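Local atomic coordinates of genome polyprotein (Chicken sicinivirus JSY, PDB entry 6QWT), a protein that is the 3Dpol portion of a viral polyprotein and, as an RNA-dependent RNA polymerase, probably copies the viral RNA genome. Residues Y405-S408 with V409-T412; P25-A29 with F30-K34. One frame throughout, in Å; residues are numbered along the deposited sequence.

Interaction 1. Residues Y405-S408 with V409-T412; sequences YQQS and VMWT
Gln407 and Met410 run side by side at the C-terminal end of helix 402-408, where a type I beta turn from Ser408 to Trp411 leads into strand 411-412. This C-terminal part corresponds to the thumb of picornaviral polymerases. The Gln407 chain is bent at chi2 (-61°) and the Met410 chain at chi3 (-81°). The bends bring Met410 CE above the plane of the Gln407 amide, nearest to OE1 at 3.4 Å. Nearer the backbone, Met410 CG touches Gln406 O. Val409 packs against the last turn of the helix, with CG1 3.4 Å from Gln406 O. A chi1 of 76° sets this CG1 between the backbone N and the carbonyl carbon. The Val409 side chain also packs on helices 417-428 and 433-449.

The turn is closed by Trp411 N donating to Ser408 O at 3.2 Å. Met410 N donates to Gln407 O. Gln407 O also meets the edge of the Trp411 indole, 3.3 Å from CD1. The Gln407 amide has further partners in Pro31 and Thr33. A water in the plane of the indole donates to Gln407 OE1 at 2.8 Å and accepts from Trp411 NE1 at 2.6 Å.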
loop_
_atom_site.group_PDB
_atom_site.type_symbol
_atom_site.label_atom_id
_atom_site.label_comp_id
_atom_site.label_asym_id
_atom_site.label_seq_id
_atom_site.Cartn_x
_atom_site.Cartn_y
_atom_site.Cartn_z
ATOM N N TYR A 405 -15.406 5.869 -8.631
ATOM C CA TYR A 405 -16.737 5.617 -8.087
ATOM C C TYR A 405 -17.797 5.386 -9.158
ATOM O O TYR A 405 -18.860 4.838 -8.843
ATOM C CB TYR A 405 -17.178 6.766 -7.166
ATOM C CG TYR A 405 -17.007 8.162 -7.721
ATOM C CD1 TYR A 405 -15.861 8.901 -7.453
ATOM C CD2 TYR A 405 -18.005 8.756 -8.485
ATOM C CE1 TYR A 405 -15.702 10.188 -7.945
ATOM C CE2 TYR A 405 -17.856 10.046 -8.983
ATOM C CZ TYR A 405 -16.702 10.755 -8.710
ATOM O OH TYR A 405 -16.544 12.032 -9.200
ATOM N N GLN A 406 -17.542 5.780 -10.408
ATOM C CA GLN A 406 -18.471 5.442 -11.482
ATOM C C GLN A 406 -18.425 3.951 -11.799
ATOM O O GLN A 406 -19.463 3.334 -12.064
ATOM C CB GLN A 406 -18.160 6.266 -12.731
ATOM C CG GLN A 406 -18.597 7.722 -12.629
ATOM C CD GLN A 406 -18.068 8.573 -13.769
ATOM O OE1 GLN A 406 -17.176 8.158 -14.509
ATOM N NE2 GLN A 406 -18.618 9.773 -13.917
ATOM N N GLN A 407 -17.233 3.353 -11.768
ATOM C CA GLN A 407 -17.111 1.934 -12.084
ATOM C C GLN A 407 -17.409 1.056 -10.872
ATOM O O GLN A 407 -18.067 0.019 -11.007
ATOM C CB GLN A 407 -15.711 1.633 -12.623
ATOM C CG GLN A 407 -15.379 2.328 -13.934
ATOM C CD GLN A 407 -16.310 1.937 -15.067
ATOM O OE1 GLN A 407 -16.482 0.755 -15.369
ATOM N NE2 GLN A 407 -16.915 2.933 -15.703
ATOM N N SER A 408 -16.937 1.451 -9.686
ATOM C CA SER A 408 -17.098 0.601 -8.508
ATOM C C SER A 408 -18.563 0.413 -8.142
ATOM O O SER A 408 -18.943 -0.651 -7.639
ATOM C CB SER A 408 -16.341 1.186 -7.316
ATOM O OG SER A 408 -14.940 1.126 -7.516
ATOM N N VAL A 409 -19.397 1.427 -8.384
ATOM C CA VAL A 409 -20.793 1.349 -7.980
ATOM C C VAL A 409 -21.550 0.293 -8.768
ATOM O O VAL A 409 -22.615 -0.159 -8.332
ATOM C CB VAL A 409 -21.471 2.727 -8.120
ATOM C CG1 VAL A 409 -21.777 3.030 -9.580
ATOM C CG2 VAL A 409 -22.733 2.786 -7.270
ATOM N N MET A 410 -21.022 -0.126 -9.913
ATOM C CA MET A 410 -21.680 -1.104 -10.766
ATOM C C MET A 410 -21.384 -2.542 -10.352
ATOM O O MET A 410 -21.814 -3.473 -11.042
ATOM C CB MET A 410 -21.279 -0.869 -12.225
ATOM C CG MET A 410 -21.457 0.586 -12.667
ATOM S SD MET A 410 -21.596 0.816 -14.454
ATOM C CE MET A 410 -19.871 0.763 -14.945
ATOM N N TRP A 411 -20.683 -2.745 -9.240
ATOM C CA TRP A 411 -20.334 -4.079 -8.775
ATOM C C TRP A 411 -20.478 -4.143 -7.263
ATOM O O TRP A 411 -20.410 -3.127 -6.565
ATOM C CB TRP A 411 -18.907 -4.467 -9.183
ATOM C CG TRP A 411 -18.667 -4.387 -10.656
ATOM C CD1 TRP A 411 -18.302 -3.282 -11.368
ATOM C CD2 TRP A 411 -18.784 -5.456 -11.605
ATOM N NE1 TRP A 411 -18.179 -3.597 -12.701
ATOM C CE2 TRP A 411 -18.471 -4.926 -12.873
ATOM C CE3 TRP A 411 -19.120 -6.810 -11.504
ATOM C CZ2 TRP A 411 -18.485 -5.700 -14.031
ATOM C CZ3 TRP A 411 -19.134 -7.578 -12.656
ATOM C CH2 TRP A 411 -18.819 -7.021 -13.903
ATOM N N THR A 412 -20.677 -5.358 -6.761
ATOM C CA THR A 412 -20.809 -5.589 -5.331
ATOM C C THR A 412 -20.174 -6.925 -4.981
ATOM O O THR A 412 -19.998 -7.795 -5.836
ATOM C CB THR A 412 -22.277 -5.566 -4.884
ATOM O OG1 THR A 412 -22.347 -5.755 -3.465
ATOM C CG2 THR A 412 -23.068 -6.666 -5.576
HETATM O O HOH W 1 -17.338 -1.695 -14.254
#

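Interaction 2. Residues P25-A29 with F30-K34; sequences PAYGA and FPVTK
Ala29 N, one residue before Phe30, donates to Ala26 O at 3.0 Å and closes a type I beta turn from Ala26 to Ala29. Beyond the turn the chain extends towards strand 34-36. Two apolar contacts link the turn to the extended part.

In the first, Ala29 CB lies 3.6 Å from Phe30 CD2. Ala29 O lies over one face of the phenyl ring, 3.7 Å from Phe30 CG. Phe30 CG lies anti to its own carbonyl carbon (chi1 -56°), and this folds the ring back beside the preceding residue.

In the second, Tyr27 and Val32 cross at about a right angle. The Tyr27 side chain starts away from the 30-34 segment, but its far end returns to it. Val32 CG2 meets that end obliquely, 3.8 Å from Tyr27 CZ and 3.7 Å from Tyr27 OH. Lys23 adds a cation-pi contact to the same ring.

A water lies between the two parts. It is 3.1 Å from Phe30 O, and its link to Gly28 O is weak.

The segment is consistent with the N-terminal fingers extension that reaches the thumb in picornaviral polymerases. Phe30 and Ala29 pack on helix 433-449, Pro25 and Ala26 touch Phe417 of helix 417-428, and Val32 touches Met410 just after helix 402-408.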
loop_
_atom_site.group_PDB
_atom_site.type_symbol
_atom_site.label_atom_id
_atom_site.label_comp_id
_atom_site.label_asym_id
_atom_site.label_seq_id
_atom_site.Cartn_x
_atom_site.Cartn_y
_atom_site.Cartn_z
ATOM N N PRO A 25 -27.089 -3.572 -8.716
ATOM C CA PRO A 25 -28.306 -2.974 -9.296
ATOM C C PRO A 25 -28.052 -1.722 -10.127
ATOM O O PRO A 25 -28.975 -1.261 -10.810
ATOM C CB PRO A 25 -29.160 -2.649 -8.062
ATOM C CG PRO A 25 -28.697 -3.610 -7.023
ATOM C CD PRO A 25 -27.223 -3.780 -7.262
ATOM N N ALA A 26 -26.842 -1.160 -10.094
ATOM C CA ALA A 26 -26.511 0.030 -10.865
ATOM C C ALA A 26 -25.627 -0.283 -12.068
ATOM O O ALA A 26 -25.030 0.632 -12.643
ATOM C CB ALA A 26 -25.833 1.066 -9.968
ATOM N N TYR A 27 -25.565 -1.555 -12.481
ATOM C CA TYR A 27 -24.552 -1.990 -13.442
ATOM C C TYR A 27 -24.642 -1.263 -14.785
ATOM O O TYR A 27 -23.622 -1.083 -15.456
ATOM C CB TYR A 27 -24.647 -3.500 -13.669
ATOM C CG TYR A 27 -23.796 -3.965 -14.826
ATOM C CD1 TYR A 27 -24.354 -4.205 -16.075
ATOM C CD2 TYR A 27 -22.426 -4.140 -14.676
ATOM C CE1 TYR A 27 -23.575 -4.616 -17.139
ATOM C CE2 TYR A 27 -21.639 -4.554 -15.733
ATOM C CZ TYR A 27 -22.220 -4.790 -16.963
ATOM O OH TYR A 27 -21.439 -5.203 -18.020
ATOM N N GLY A 28 -25.825 -0.863 -15.219
ATOM C CA GLY A 28 -25.821 -0.193 -16.504
ATOM C C GLY A 28 -25.566 1.303 -16.496
ATOM O O GLY A 28 -25.622 1.924 -17.563
ATOM N N ALA A 29 -25.261 1.897 -15.335
ATOM C CA ALA A 29 -25.311 3.352 -15.187
ATOM C C ALA A 29 -24.294 4.065 -16.074
ATOM O O ALA A 29 -24.615 5.090 -16.688
ATOM C CB ALA A 29 -25.095 3.732 -13.722
ATOM N N PHE A 30 -23.071 3.559 -16.145
ATOM C CA PHE A 30 -21.993 4.178 -16.899
ATOM C C PHE A 30 -21.408 3.177 -17.882
ATOM O O PHE A 30 -21.560 1.963 -17.708
ATOM C CB PHE A 30 -20.888 4.690 -15.961
ATOM C CG PHE A 30 -21.380 5.649 -14.918
ATOM C CD1 PHE A 30 -21.451 7.007 -15.184
ATOM C CD2 PHE A 30 -21.778 5.192 -13.671
ATOM C CE1 PHE A 30 -21.909 7.892 -14.226
ATOM C CE2 PHE A 30 -22.237 6.073 -12.709
ATOM C CZ PHE A 30 -22.303 7.425 -12.988
ATOM N N PRO A 31 -20.751 3.655 -18.940
ATOM C CA PRO A 31 -20.030 2.737 -19.833
ATOM C C PRO A 31 -19.008 1.915 -19.057
ATOM O O PRO A 31 -18.196 2.454 -18.301
ATOM C CB PRO A 31 -19.359 3.677 -20.841
ATOM C CG PRO A 31 -20.236 4.892 -20.855
ATOM C CD PRO A 31 -20.751 5.039 -19.447
ATOM N N VAL A 32 -19.061 0.599 -19.245
ATOM C CA VAL A 32 -18.229 -0.321 -18.477
ATOM C C VAL A 32 -16.809 -0.277 -19.032
ATOM O O VAL A 32 -16.543 -0.780 -20.126
ATOM C CB VAL A 32 -18.797 -1.745 -18.507
ATOM C CG1 VAL A 32 -17.851 -2.716 -17.810
ATOM C CG2 VAL A 32 -20.172 -1.775 -17.854
ATOM N N THR A 33 -15.893 0.333 -18.278
ATOM C CA THR A 33 -14.476 0.347 -18.614
ATOM C C THR A 33 -13.649 -0.538 -17.695
ATOM O O THR A 33 -12.430 -0.622 -17.871
ATOM C CB THR A 33 -13.924 1.779 -18.573
ATOM O OG1 THR A 33 -13.827 2.216 -17.212
ATOM C CG2 THR A 33 -14.829 2.730 -19.340
ATOM N N LYS A 34 -14.277 -1.191 -16.718
ATOM C CA LYS A 34 -13.582 -2.050 -15.772
ATOM C C LYS A 34 -14.414 -3.297 -15.521
ATOM O O LYS A 34 -15.646 -3.260 -15.573
ATOM C CB LYS A 34 -13.320 -1.338 -14.439
ATOM C CG LYS A 34 -12.131 -0.389 -14.442
ATOM C CD LYS A 34 -12.207 0.564 -13.258
ATOM C CE LYS A 34 -10.829 0.931 -12.738
ATOM N NZ LYS A 34 -10.924 1.809 -11.537
HETATM O O HOH W 2 -23.339 0.503 -19.777
#

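Interactions 1 and 2 meet directly, with centres about 7 Å apart, although about 370 residues separate them in sequence. Gln407 is the main bridge. Its NE2 lies 2.9 Å from Pro31 O and its OE1 lies 3.0 Å from Thr33 N, both probable hydrogen bonds. The amide that packs on Met410 in interaction 1 therefore also holds the extended part of interaction 2. Beside it, strand 22-23 pairs antiparallel with strand 411-412. Together these links join an N-terminal stretch to what corresponds to the thumb. Both contacts are peripheral, with centres about 21 and 27 Å from the chain centre. Neither belongs to the palm sheet that includes strands 327-332 and 335-340.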